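Local atomic coordinates of putative fimbrium subunit Fim1C (Bacteroides uniformis, PDB entry 4K4K), a protein that probably forms part of the tip of fimbriae, the surface filaments through which the bacterium adheres and builds biofilms. Residues A[35-40]-A[55-60]; A[15-20]-A[65-70]; A[86-91]-A[133-138]; A[99-104]-A[173-178]; A[139-144]-A[204-209]. All coordinates share one frame; numbering follows the deposited sequence.

From the N terminus, interaction 2 opens first at 15-20 and closes at 65-70. Interaction 1, the hairpin contact of 35-40 with 55-60, lies within that loop. Interaction 3 opens next at 86-91, and interaction 4 opens at 99-104 before interaction 3 closes at 133-138, so these two cross. Interaction 5 starts at 139-144, directly after that closure and on the same strand 132-150. It crosses interaction 4, which closes at 173-178 before 204-209 is reached. Interactions 1, 2 and 3 touch one another and join the first strands to the start of strand 132-150. Interaction 4 touches both 3 and 5. Interaction 5 pairs a later part of strand 132-150 with strand 202-207.

Interaction 1 of 5, residues A[35-40]-A[55-60]; sequences GDAIGI and KYTTAQ
Ile40 and Tyr56 form the tight part of this contact. The end methyl CD1 of Ile40 lies over one face of the Tyr56 ring, 3.6 Å from the ring centroid and offset toward the rim. The two side chains meet at about a right angle. Ile40 reaches the ring with CG1 beside its backbone N (chi1 -53°) and CD1 extended beyond it. Ile38 fills the same face of the sheet, with CG1 3.9 Å from Tyr56 CB. Phe137 and Phe135 of strand 132-150 pack against Ile38 and Ile40. The Tyr56 hydroxyl is bonded to the backbone N of Ile75.

Ile38 and Tyr56 are an antiparallel hydrogen-bonded pair. Ile38 N donates to Tyr56 O at 2.8 Å, and Tyr56 N returns a bond to Ile38 O at 3.0 Å. Further hydrogen bonds run from Thr58 N to Asp36 O and from Gly35 N to Thr58 O.

The other face is looser and partly open to solvent. There Ala37 CB meets Thr57 CG2 at 3.8 Å. The extended Lys55 chain passes with CE 4.1 Å from Ala37 CB. At the exposed end, Gly35 has a positive phi (98°), where a side chain would press on the carbonyl O of the residue before.

Backbone bonds set the register of this beta hairpin (37-44 with 47-57), while the face of Ile38, Ile40 and Tyr56 turns to the core.

Interaction 2 of 5, residues A[15-20]-A[65-70]; sequences LEATSG and GSFTAA
Ala17 and Phe67 are joined by a backbone bond, and Thr18 faces Ser66 in a single bridge with CA atoms 4.1 Å apart. Phe67 N donates to Ala17 O at 2.8 Å. Ser19 N donates to Gly65 O at 3.1 Å in a second backbone bond. Beyond this single bridge a water continues the link. It accepts from Ala17 N and donates to both Leu15 O and Phe67 O, the last at 2.7 Å.

Phe67 carries most of the side-chain contact. Its CG stands beside its own backbone N (chi1 -61°), and this brings the ring along residues 18 and 19. CE2 comes 3.6 Å from Ser19 CB in an oblique approach, while Thr18 O lies in the ring plane at the edge. Nearer the backbone, Phe67 CB meets Ala17 CB at 4.2 Å. Thr18 adds its methyl, with CG2 3.8 Å from Ser66 CA. The hydroxyl of Ser19 turns to partners beyond, Glu63 O and Trp32 NE1. Trp32 also meets the Phe67 ring edge-to-face.

The contact sits between two pairings. Strand 16-18 runs parallel to strand 132-150, bonded to Val133 and Phe135. Strand 68-69 is antiparallel to strand 47-57, whose Tyr56 packs against Leu15, Phe67 and Ala69.

Interaction 3 of 5, residues A[86-91]-A[133-138]; sequences FVAYYP and VAFVFT
Phe86 starts the contact by meeting Val133 and Phe135. Val133 CG2 stands over one face of the Phe86 ring, 4.3 Å from its centroid, in a CH-pi contact. The CB of Phe86 lies 3.8 Å from Phe135 CE1. The Phe86 ring also meets Phe77.

The CB of Val87 points away from 133-138, and its side chain touches Tyr41 and Lys122. Its carbonyl carbon still lies 3.9 Å from Phe135 CE1.

Ala88 points its methyl between two aromatic rings. Its CB sits over a face of Phe135, 4.1 Å from the centroid and 20° off the ring normal. The same CB is 3.8 Å from Phe137 CZ. The opposite face of Phe135 takes Val133 CG1 from its own segment. The Phe135 ring is therefore held between two aliphatic groups. Its CG lies trans to the carbonyl carbon (chi1 -68°), which carries the ring across to Ala88.

The CB of Tyr89 also points away; its hydroxyl is hydrogen-bonded to Asn53 OD1 and Arg93 N. Its backbone remains in the contact: Tyr89 C lies at the edge of the Phe137 ring, 3.8 Å from CE1. Tyr90 closes the row with CB 4.2 Å from Phe137 CE1. Its hydroxyl makes a weak bond to Asp36 OD1.

No hydrogen bond crosses between the segments. Strand 118-126 pairs with both of their strands instead. The chemistry is therefore that of a buried aliphatic and aromatic core, held by close fit of side chains and CH-pi contacts.

Interaction 4 of 5, residues A[99-104]-A[173-178]; sequences GNVYTV and AATYNV
Asn177 stretches toward Gly99 because its CG is trans to its backbone N (chi1 -174°). In Tyr102 the same choice (chi1 -176°) carries the ring off, so its CB is what meets the other strand. Asn177 ND2 makes a weak, bent bond to Gly99 O at 3.0 Å. Its OD1 takes the backbone N-H groups of Val179 and Thr180. A leucine here would probably leave those two N-H groups and Gly99 O without this partner, and set the turn after the strand freer to move.

Tyr102 CB lies 3.8 Å from Val178 CG1 and near the plane of the Tyr176 ring, at its edge. Val104 CB meets Ala174 CB at 3.9 Å on the same face. On the other face of the sheet, Val101 CG1 touches Thr175 CB at 3.9 Å. Paired backbone bonds hold Tyr102 to Tyr176 and Val104 to Ala174, in antiparallel register. Val178 N adds a bond to Asn100 O, beside the G1 beta bulge at Asn100 and Val101.

Strand 164-177 bonds on its other edge to strand 185-186. The buried face packs on Tyr89 of strand 84-90 and on Leu141 of strand 132-150.

Interaction 5 of 5, residues A[139-144]-A[204-209]; sequences HKLVKL and EGIVLP
Lys143 and Glu204 form a salt bridge at one end of this contact, with NZ 2.8 Å from OE1. The lysine gets there by a bend. Its CG is trans to the backbone N, the chain folds at chi2 (73°), and the rest runs extended along the neighbouring strand. On the way CD passes 3.5 Å from Gly205 O. Glu204 holds its CG between its own N and carbonyl carbon (chi1 68°), the crowded position, and extends from there. NZ meets OE1 from above the carboxylate plane, 54° out of it. NZ also bonds to Gln112 OE1, and the other carboxylate oxygen bonds to His197 ND1. A methionine in place of Lys143 would probably leave the Glu204 charge without its mate on OE1, and Gln112 OE1 without this donor.

The backbones are antiparallel, with two-way bonds in the pairs Val142 with Val207 and Leu144 with Gly205. Here strand 132-150 has left its partners 16-18 and 118-126 and lies between strands 202-207 and 247-256. This fits the all-beta, transthyretin-related fold of fimbrillins.

On the face of Val142 and Leu144 the branches interlock. Val142 CB touches Val207 CG2 at 3.9 Å. Leu144 crosses Val207 at about a right angle, with its CD1 3.9 Å from Val207 CG1. Val142 CG2 rests 3.8 Å from Pro209 CA. Outside that face, Leu141 CB lies 3.8 Å from Ile206 CG2, which is on the Lys143 face. The side chains of Leu141 and Leu208 lie side by side, CD2 to CD2 at 4.0 Å. Val104 of strand 101-105 packs on both of these leucines.

Interaction 1 of 5, residues A[35-40]-A[55-60]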
# COMPACT_ATOMS: atom_id res chain seq x y z
N GLY A 35 -3.95 0.11 16.71
CA GLY A 35 -4.31 1.48 16.35
C GLY A 35 -4.61 1.71 14.88
O GLY A 35 -5.14 2.77 14.55
N ASP A 36 -4.23 0.74 13.98
CA ASP A 36 -4.48 0.84 12.53
C ASP A 36 -5.96 1.09 12.29
O ASP A 36 -6.80 0.42 12.92
CB ASP A 36 -4.03 -0.42 11.78
CG ASP A 36 -2.60 -0.43 11.23
OD1 ASP A 36 -1.93 0.62 11.29
OD2 ASP A 36 -2.18 -1.48 10.70
N ALA A 37 -6.28 2.07 11.44
CA ALA A 37 -7.67 2.47 11.23
C ALA A 37 -8.08 2.36 9.76
O ALA A 37 -7.28 2.62 8.84
CB ALA A 37 -7.89 3.89 11.74
N ILE A 38 -9.32 1.94 9.54
CA ILE A 38 -9.92 1.82 8.20
C ILE A 38 -11.19 2.68 8.17
O ILE A 38 -11.75 2.97 9.22
CB ILE A 38 -10.22 0.34 7.81
CG1 ILE A 38 -11.26 -0.30 8.77
CG2 ILE A 38 -8.90 -0.47 7.82
CD1 ILE A 38 -11.80 -1.67 8.31
N GLY A 39 -11.61 3.04 6.97
CA GLY A 39 -12.86 3.76 6.77
C GLY A 39 -13.84 2.79 6.12
O GLY A 39 -13.49 2.14 5.14
N ILE A 40 -15.04 2.63 6.68
CA ILE A 40 -16.05 1.71 6.14
C ILE A 40 -17.24 2.50 5.67
O ILE A 40 -17.66 3.47 6.34
CB ILE A 40 -16.49 0.65 7.20
CG1 ILE A 40 -15.25 -0.10 7.80
CG2 ILE A 40 -17.53 -0.35 6.63
CD1 ILE A 40 -15.57 -1.24 8.84
N LYS A 55 -15.07 5.44 10.94
CA LYS A 55 -13.77 5.03 11.46
C LYS A 55 -13.85 3.76 12.29
O LYS A 55 -14.58 3.72 13.28
CB LYS A 55 -13.15 6.16 12.30
CG LYS A 55 -11.72 5.86 12.76
CD LYS A 55 -11.21 6.93 13.72
CE LYS A 55 -9.74 6.77 13.99
NZ LYS A 55 -9.25 7.88 14.86
N TYR A 56 -13.09 2.74 11.89
CA TYR A 56 -12.96 1.46 12.60
C TYR A 56 -11.49 1.21 12.85
O TYR A 56 -10.67 1.45 11.95
CB TYR A 56 -13.58 0.33 11.78
CG TYR A 56 -15.07 0.17 11.97
CD1 TYR A 56 -15.96 1.15 11.52
CD2 TYR A 56 -15.60 -0.98 12.54
CE1 TYR A 56 -17.34 1.02 11.73
CE2 TYR A 56 -16.97 -1.14 12.72
CZ TYR A 56 -17.84 -0.15 12.28
OH TYR A 56 -19.18 -0.31 12.52
N THR A 57 -11.14 0.72 14.04
CA THR A 57 -9.73 0.46 14.34
C THR A 57 -9.52 -0.97 14.76
O THR A 57 -10.45 -1.62 15.21
CB THR A 57 -9.18 1.40 15.44
OG1 THR A 57 -9.83 1.11 16.69
CG2 THR A 57 -9.30 2.86 15.09
N THR A 58 -8.28 -1.43 14.71
CA THR A 58 -7.98 -2.76 15.25
C THR A 58 -6.92 -2.63 16.35
O THR A 58 -6.11 -1.70 16.32
CB THR A 58 -7.55 -3.73 14.12
OG1 THR A 58 -7.47 -5.05 14.68
CG2 THR A 58 -6.23 -3.33 13.44
N ALA A 59 -6.94 -3.56 17.33
CA ALA A 59 -5.93 -3.64 18.39
C ALA A 59 -5.13 -4.94 18.21
O ALA A 59 -4.09 -5.14 18.86
CB ALA A 59 -6.59 -3.60 19.76
N GLN A 60 -5.62 -5.81 17.31
CA GLN A 60 -5.03 -7.11 16.97
C GLN A 60 -4.02 -6.97 15.81
O GLN A 60 -4.17 -6.09 14.96
CB GLN A 60 -6.14 -8.13 16.61
CG GLN A 60 -6.77 -8.79 17.84
CD GLN A 60 -8.26 -9.07 17.71
OE1 GLN A 60 -8.71 -9.86 16.86
NE2 GLN A 60 -9.05 -8.48 18.60

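Interaction 2 of 5, residues A[15-20]-A[65-70]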
# COMPACT_ATOMS: atom_id res chain seq x y z
N LEU A 15 -22.59 -3.87 12.77
CA LEU A 15 -21.66 -4.54 11.87
C LEU A 15 -20.57 -5.26 12.69
O LEU A 15 -20.01 -4.68 13.64
CB LEU A 15 -21.01 -3.47 10.97
CG LEU A 15 -19.81 -3.95 10.12
CD1 LEU A 15 -20.27 -4.95 9.04
CD2 LEU A 15 -19.13 -2.74 9.48
N GLU A 16 -20.24 -6.50 12.32
CA GLU A 16 -19.15 -7.24 12.96
C GLU A 16 -18.05 -7.37 11.89
O GLU A 16 -18.09 -8.28 11.05
CB GLU A 16 -19.60 -8.61 13.48
CG GLU A 16 -20.64 -8.51 14.60
CD GLU A 16 -21.20 -9.83 15.10
OE1 GLU A 16 -20.66 -10.90 14.75
OE2 GLU A 16 -22.20 -9.77 15.86
N ALA A 17 -17.10 -6.44 11.91
CA ALA A 17 -16.06 -6.36 10.90
C ALA A 17 -14.78 -7.04 11.29
O ALA A 17 -14.29 -6.83 12.40
CB ALA A 17 -15.76 -4.89 10.57
N THR A 18 -14.20 -7.79 10.34
CA THR A 18 -12.89 -8.45 10.45
C THR A 18 -12.13 -8.28 9.12
O THR A 18 -12.73 -7.90 8.12
CB THR A 18 -13.02 -9.93 10.78
OG1 THR A 18 -13.79 -10.57 9.76
CG2 THR A 18 -13.62 -10.18 12.16
N SER A 19 -10.81 -8.53 9.12
CA SER A 19 -10.00 -8.47 7.91
C SER A 19 -9.74 -9.89 7.33
O SER A 19 -8.90 -10.06 6.43
CB SER A 19 -8.67 -7.78 8.19
OG SER A 19 -7.92 -8.55 9.12
N GLY A 20 -10.46 -10.88 7.86
CA GLY A 20 -10.35 -12.27 7.45
C GLY A 20 -10.83 -12.54 6.04
O GLY A 20 -10.04 -12.50 5.09
N GLY A 65 -7.80 -10.45 12.34
CA GLY A 65 -8.08 -9.39 13.30
C GLY A 65 -9.42 -8.70 13.15
O GLY A 65 -9.84 -8.39 12.03
N SER A 66 -10.11 -8.50 14.27
CA SER A 66 -11.41 -7.84 14.26
C SER A 66 -11.22 -6.32 14.37
O SER A 66 -10.23 -5.84 14.94
CB SER A 66 -12.31 -8.38 15.36
OG SER A 66 -11.95 -7.93 16.65
N PHE A 67 -12.16 -5.56 13.77
CA PHE A 67 -12.16 -4.10 13.83
C PHE A 67 -13.27 -3.64 14.71
O PHE A 67 -14.32 -4.29 14.75
CB PHE A 67 -12.32 -3.46 12.43
CG PHE A 67 -11.24 -3.79 11.44
CD1 PHE A 67 -10.03 -3.11 11.45
CD2 PHE A 67 -11.47 -4.71 10.42
CE1 PHE A 67 -9.03 -3.40 10.52
CE2 PHE A 67 -10.49 -4.98 9.46
CZ PHE A 67 -9.27 -4.34 9.52
N THR A 68 -13.07 -2.53 15.42
CA THR A 68 -14.07 -1.96 16.32
C THR A 68 -14.35 -0.51 15.93
O THR A 68 -13.42 0.24 15.65
CB THR A 68 -13.60 -2.09 17.78
OG1 THR A 68 -13.16 -3.43 18.01
CG2 THR A 68 -14.69 -1.72 18.79
N ALA A 69 -15.62 -0.16 15.93
CA ALA A 69 -16.03 1.18 15.58
C ALA A 69 -15.50 2.18 16.59
O ALA A 69 -15.52 1.92 17.80
CB ALA A 69 -17.55 1.25 15.53
N ALA A 70 -15.01 3.32 16.10
CA ALA A 70 -14.66 4.44 16.99
C ALA A 70 -15.98 4.94 17.62
O ALA A 70 -17.05 4.68 17.06
CB ALA A 70 -13.99 5.54 16.19
O HOH W 1 -16.88 -4.56 13.93

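Interaction 3 of 5, residues A[86-91]-A[133-138]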
# COMPACT_ATOMS: atom_id res chain seq x y z
N PHE A 86 -20.90 -3.48 1.49
CA PHE A 86 -19.88 -2.85 2.32
C PHE A 86 -18.61 -2.72 1.56
O PHE A 86 -18.21 -3.66 0.86
CB PHE A 86 -19.62 -3.70 3.61
CG PHE A 86 -20.80 -3.65 4.55
CD1 PHE A 86 -21.90 -4.50 4.38
CD2 PHE A 86 -20.86 -2.70 5.57
CE1 PHE A 86 -23.02 -4.41 5.21
CE2 PHE A 86 -21.97 -2.60 6.40
CZ PHE A 86 -23.05 -3.45 6.22
N VAL A 87 -17.94 -1.58 1.73
CA VAL A 87 -16.62 -1.33 1.16
C VAL A 87 -15.77 -0.69 2.25
O VAL A 87 -16.32 -0.10 3.19
CB VAL A 87 -16.62 -0.47 -0.15
CG1 VAL A 87 -17.36 -1.17 -1.27
CG2 VAL A 87 -17.20 0.93 0.10
N ALA A 88 -14.44 -0.76 2.11
CA ALA A 88 -13.53 -0.15 3.08
C ALA A 88 -12.23 0.19 2.43
O ALA A 88 -11.90 -0.32 1.36
CB ALA A 88 -13.28 -1.10 4.27
N TYR A 89 -11.45 1.05 3.10
CA TYR A 89 -10.13 1.40 2.62
C TYR A 89 -9.21 1.63 3.81
O TYR A 89 -9.66 1.86 4.93
CB TYR A 89 -10.15 2.66 1.68
CG TYR A 89 -10.39 3.93 2.47
CD1 TYR A 89 -11.66 4.27 2.92
CD2 TYR A 89 -9.31 4.74 2.86
CE1 TYR A 89 -11.87 5.40 3.72
CE2 TYR A 89 -9.51 5.86 3.67
CZ TYR A 89 -10.78 6.17 4.13
OH TYR A 89 -10.96 7.27 4.93
N TYR A 90 -7.91 1.59 3.54
CA TYR A 90 -6.86 1.84 4.52
C TYR A 90 -5.81 2.71 3.83
O TYR A 90 -5.52 2.46 2.66
CB TYR A 90 -6.24 0.47 4.96
CG TYR A 90 -4.95 0.63 5.75
CD1 TYR A 90 -4.98 0.83 7.13
CD2 TYR A 90 -3.72 0.72 5.10
CE1 TYR A 90 -3.80 1.09 7.85
CE2 TYR A 90 -2.53 0.91 5.82
CZ TYR A 90 -2.58 1.10 7.19
OH TYR A 90 -1.44 1.34 7.91
N PRO A 91 -5.15 3.66 4.51
CA PRO A 91 -5.38 4.09 5.90
C PRO A 91 -6.47 5.13 5.99
O PRO A 91 -6.58 6.03 5.13
CB PRO A 91 -4.01 4.64 6.32
CG PRO A 91 -3.49 5.26 5.03
CD PRO A 91 -4.04 4.41 3.89
N VAL A 133 -18.88 -9.29 8.40
CA VAL A 133 -18.28 -8.91 7.12
C VAL A 133 -16.78 -9.10 7.24
O VAL A 133 -16.14 -8.45 8.10
CB VAL A 133 -18.65 -7.46 6.68
CG1 VAL A 133 -17.90 -7.05 5.41
CG2 VAL A 133 -20.16 -7.29 6.49
N ALA A 134 -16.21 -9.95 6.38
CA ALA A 134 -14.77 -10.17 6.35
C ALA A 134 -14.20 -9.39 5.18
O ALA A 134 -14.50 -9.71 4.03
CB ALA A 134 -14.48 -11.66 6.22
N PHE A 135 -13.50 -8.28 5.48
CA PHE A 135 -12.91 -7.44 4.45
C PHE A 135 -11.58 -8.03 3.98
O PHE A 135 -10.72 -8.34 4.80
CB PHE A 135 -12.71 -6.00 4.97
CG PHE A 135 -14.00 -5.26 5.21
CD1 PHE A 135 -14.74 -4.75 4.14
CD2 PHE A 135 -14.48 -5.05 6.50
CE1 PHE A 135 -15.92 -4.01 4.37
CE2 PHE A 135 -15.68 -4.35 6.72
CZ PHE A 135 -16.37 -3.80 5.65
N VAL A 136 -11.40 -8.18 2.68
CA VAL A 136 -10.15 -8.68 2.12
C VAL A 136 -9.50 -7.49 1.42
O VAL A 136 -10.00 -7.03 0.41
CB VAL A 136 -10.38 -9.89 1.18
CG1 VAL A 136 -9.08 -10.33 0.51
CG2 VAL A 136 -11.03 -11.05 1.93
N PHE A 137 -8.42 -6.99 1.99
CA PHE A 137 -7.74 -5.80 1.46
C PHE A 137 -6.68 -6.16 0.44
O PHE A 137 -5.96 -7.15 0.60
CB PHE A 137 -7.09 -5.01 2.59
CG PHE A 137 -8.07 -4.22 3.44
CD1 PHE A 137 -8.41 -2.92 3.09
CD2 PHE A 137 -8.65 -4.77 4.58
CE1 PHE A 137 -9.31 -2.18 3.88
CE2 PHE A 137 -9.57 -4.05 5.35
CZ PHE A 137 -9.89 -2.75 4.99
N THR A 138 -6.58 -5.34 -0.62
CA THR A 138 -5.50 -5.46 -1.62
C THR A 138 -4.80 -4.12 -1.73
O THR A 138 -5.43 -3.07 -1.57
CB THR A 138 -6.01 -5.91 -3.00
OG1 THR A 138 -6.97 -4.97 -3.45
CG2 THR A 138 -6.64 -7.32 -3.00

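Interaction 4 of 5, residues A[99-104]-A[173-178]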
# COMPACT_ATOMS: atom_id res chain seq x y z
N GLY A 99 -16.56 13.73 -2.95
CA GLY A 99 -16.99 12.52 -3.66
C GLY A 99 -16.29 11.24 -3.24
O GLY A 99 -16.23 10.30 -4.04
N ASN A 100 -15.78 11.16 -1.97
CA ASN A 100 -15.15 9.95 -1.39
C ASN A 100 -13.84 9.59 -2.12
O ASN A 100 -13.60 8.41 -2.43
CB ASN A 100 -16.16 8.80 -1.45
CG ASN A 100 -17.36 9.14 -0.59
OD1 ASN A 100 -17.19 9.64 0.53
ND2 ASN A 100 -18.56 9.00 -1.13
N VAL A 101 -12.97 10.59 -2.29
CA VAL A 101 -11.71 10.39 -3.02
C VAL A 101 -10.52 10.51 -2.09
O VAL A 101 -10.36 11.51 -1.39
CB VAL A 101 -11.60 11.36 -4.23
CG1 VAL A 101 -10.24 11.25 -4.93
CG2 VAL A 101 -12.76 11.13 -5.22
N TYR A 102 -9.67 9.49 -2.13
CA TYR A 102 -8.40 9.40 -1.41
C TYR A 102 -7.32 9.93 -2.35
O TYR A 102 -7.18 9.45 -3.48
CB TYR A 102 -8.14 7.95 -1.01
CG TYR A 102 -6.90 7.75 -0.18
CD1 TYR A 102 -5.64 7.74 -0.78
CD2 TYR A 102 -6.97 7.55 1.19
CE1 TYR A 102 -4.48 7.54 -0.03
CE2 TYR A 102 -5.81 7.34 1.96
CZ TYR A 102 -4.57 7.33 1.34
OH TYR A 102 -3.40 7.08 2.03
N THR A 103 -6.57 10.95 -1.89
CA THR A 103 -5.50 11.56 -2.69
C THR A 103 -4.18 10.95 -2.24
O THR A 103 -3.87 10.95 -1.05
CB THR A 103 -5.52 13.10 -2.59
OG1 THR A 103 -5.51 13.47 -1.21
CG2 THR A 103 -6.76 13.71 -3.25
N VAL A 104 -3.45 10.32 -3.17
CA VAL A 104 -2.18 9.65 -2.94
C VAL A 104 -1.04 10.61 -3.19
O VAL A 104 -1.01 11.25 -4.24
CB VAL A 104 -2.02 8.40 -3.89
CG1 VAL A 104 -0.66 7.74 -3.74
CG2 VAL A 104 -3.14 7.37 -3.71
N ALA A 173 1.72 11.69 -7.60
CA ALA A 173 0.32 11.94 -7.22
C ALA A 173 -0.68 11.00 -7.93
O ALA A 173 -0.58 10.77 -9.13
CB ALA A 173 -0.04 13.39 -7.54
N ALA A 174 -1.65 10.50 -7.18
CA ALA A 174 -2.70 9.66 -7.73
C ALA A 174 -3.99 9.85 -6.93
O ALA A 174 -3.96 10.45 -5.87
CB ALA A 174 -2.27 8.18 -7.75
N THR A 175 -5.11 9.35 -7.45
CA THR A 175 -6.41 9.39 -6.79
C THR A 175 -7.01 8.01 -6.77
O THR A 175 -6.67 7.16 -7.60
CB THR A 175 -7.39 10.38 -7.46
OG1 THR A 175 -7.69 9.93 -8.80
CG2 THR A 175 -6.85 11.84 -7.49
N TYR A 176 -7.93 7.81 -5.87
CA TYR A 176 -8.64 6.54 -5.71
C TYR A 176 -9.98 6.83 -5.10
O TYR A 176 -10.05 7.47 -4.05
CB TYR A 176 -7.82 5.60 -4.82
CG TYR A 176 -8.52 4.33 -4.42
CD1 TYR A 176 -8.75 3.32 -5.34
CD2 TYR A 176 -8.92 4.12 -3.10
CE1 TYR A 176 -9.42 2.14 -4.98
CE2 TYR A 176 -9.59 2.96 -2.72
CZ TYR A 176 -9.84 1.97 -3.67
OH TYR A 176 -10.49 0.83 -3.30
N ASN A 177 -11.05 6.37 -5.76
CA ASN A 177 -12.38 6.55 -5.18
C ASN A 177 -12.62 5.35 -4.24
O ASN A 177 -12.67 4.20 -4.69
CB ASN A 177 -13.45 6.69 -6.26
CG ASN A 177 -14.80 7.00 -5.65
OD1 ASN A 177 -15.32 6.26 -4.82
ND2 ASN A 177 -15.33 8.17 -5.97
N VAL A 178 -12.74 5.61 -2.93
CA VAL A 178 -12.83 4.54 -1.92
C VAL A 178 -14.16 3.75 -1.99
O VAL A 178 -14.23 2.62 -1.49
CB VAL A 178 -12.56 5.07 -0.48
CG1 VAL A 178 -11.20 5.81 -0.41
CG2 VAL A 178 -13.70 5.96 0.03

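Interaction 5 of 5, residues A[139-144]-A[204-209]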
# COMPACT_ATOMS: atom_id res chain seq x y z
N HIS A 139 -3.48 -4.15 -1.95
CA HIS A 139 -2.71 -2.91 -2.09
C HIS A 139 -3.00 -2.28 -3.45
O HIS A 139 -3.01 -2.99 -4.47
CB HIS A 139 -1.22 -3.22 -1.98
CG HIS A 139 -0.80 -3.85 -0.69
ND1 HIS A 139 -0.40 -3.09 0.39
CD2 HIS A 139 -0.66 -5.16 -0.38
CE1 HIS A 139 -0.05 -3.95 1.34
NE2 HIS A 139 -0.19 -5.21 0.92
N LYS A 140 -3.23 -0.97 -3.48
CA LYS A 140 -3.53 -0.25 -4.74
C LYS A 140 -2.26 0.30 -5.42
O LYS A 140 -2.31 0.68 -6.60
CB LYS A 140 -4.51 0.90 -4.47
CG LYS A 140 -5.87 0.41 -3.94
CD LYS A 140 -6.65 -0.39 -4.99
CE LYS A 140 -7.84 -1.08 -4.34
NZ LYS A 140 -8.65 -1.81 -5.34
N LEU A 141 -1.11 0.29 -4.68
CA LEU A 141 0.15 0.81 -5.20
C LEU A 141 1.15 -0.34 -5.41
O LEU A 141 0.74 -1.48 -5.55
CB LEU A 141 0.70 1.95 -4.32
CG LEU A 141 -0.37 3.06 -3.97
CD1 LEU A 141 0.25 4.11 -3.04
CD2 LEU A 141 -0.96 3.70 -5.23
N VAL A 142 2.44 -0.01 -5.51
CA VAL A 142 3.47 -0.99 -5.86
C VAL A 142 4.59 -0.96 -4.82
O VAL A 142 5.04 0.12 -4.45
CB VAL A 142 4.01 -0.66 -7.28
CG1 VAL A 142 5.22 -1.53 -7.66
CG2 VAL A 142 2.90 -0.76 -8.33
N LYS A 143 5.03 -2.14 -4.37
CA LYS A 143 6.10 -2.23 -3.39
C LYS A 143 7.41 -2.58 -4.07
O LYS A 143 7.46 -3.50 -4.89
CB LYS A 143 5.74 -3.28 -2.32
CG LYS A 143 6.81 -3.50 -1.21
CD LYS A 143 6.85 -2.35 -0.25
CE LYS A 143 7.87 -2.59 0.85
NZ LYS A 143 7.74 -1.58 1.93
N LEU A 144 8.48 -1.87 -3.70
CA LEU A 144 9.85 -2.19 -4.15
C LEU A 144 10.61 -2.71 -2.94
O LEU A 144 10.60 -2.07 -1.90
CB LEU A 144 10.57 -0.98 -4.77
CG LEU A 144 9.84 -0.23 -5.90
CD1 LEU A 144 10.69 0.92 -6.42
CD2 LEU A 144 9.41 -1.17 -7.04
N GLU A 204 13.57 -0.14 0.68
CA GLU A 204 12.18 -0.38 0.32
C GLU A 204 11.52 0.91 -0.07
O GLU A 204 11.94 2.00 0.33
CB GLU A 204 11.41 -1.08 1.46
CG GLU A 204 11.20 -0.20 2.69
CD GLU A 204 10.56 -0.88 3.88
OE1 GLU A 204 9.91 -1.93 3.70
OE2 GLU A 204 10.68 -0.33 5.00
N GLY A 205 10.48 0.77 -0.88
CA GLY A 205 9.69 1.91 -1.30
C GLY A 205 8.31 1.51 -1.75
O GLY A 205 8.07 0.35 -2.04
N ILE A 206 7.40 2.48 -1.79
CA ILE A 206 6.05 2.32 -2.32
C ILE A 206 5.93 3.34 -3.43
O ILE A 206 6.17 4.54 -3.21
CB ILE A 206 4.94 2.46 -1.25
CG1 ILE A 206 5.03 1.28 -0.26
CG2 ILE A 206 3.53 2.52 -1.92
CD1 ILE A 206 4.11 1.36 0.98
N VAL A 207 5.67 2.87 -4.64
CA VAL A 207 5.62 3.75 -5.81
C VAL A 207 4.28 3.58 -6.53
O VAL A 207 3.54 2.62 -6.27
CB VAL A 207 6.82 3.51 -6.76
CG1 VAL A 207 8.16 3.80 -6.05
CG2 VAL A 207 6.79 2.10 -7.37
N LEU A 208 4.01 4.46 -7.49
CA LEU A 208 2.78 4.37 -8.24
C LEU A 208 2.86 3.33 -9.34
O LEU A 208 3.92 3.16 -9.96
CB LEU A 208 2.46 5.74 -8.88
CG LEU A 208 2.25 6.93 -7.94
CD1 LEU A 208 1.77 8.13 -8.73
CD2 LEU A 208 1.24 6.59 -6.82
N PRO A 209 1.71 2.71 -9.69
CA PRO A 209 1.71 1.82 -10.87
C PRO A 209 2.10 2.60 -12.12
O PRO A 209 1.86 3.81 -12.20
CB PRO A 209 0.24 1.34 -10.96
CG PRO A 209 -0.34 1.60 -9.57
CD PRO A 209 0.37 2.82 -9.08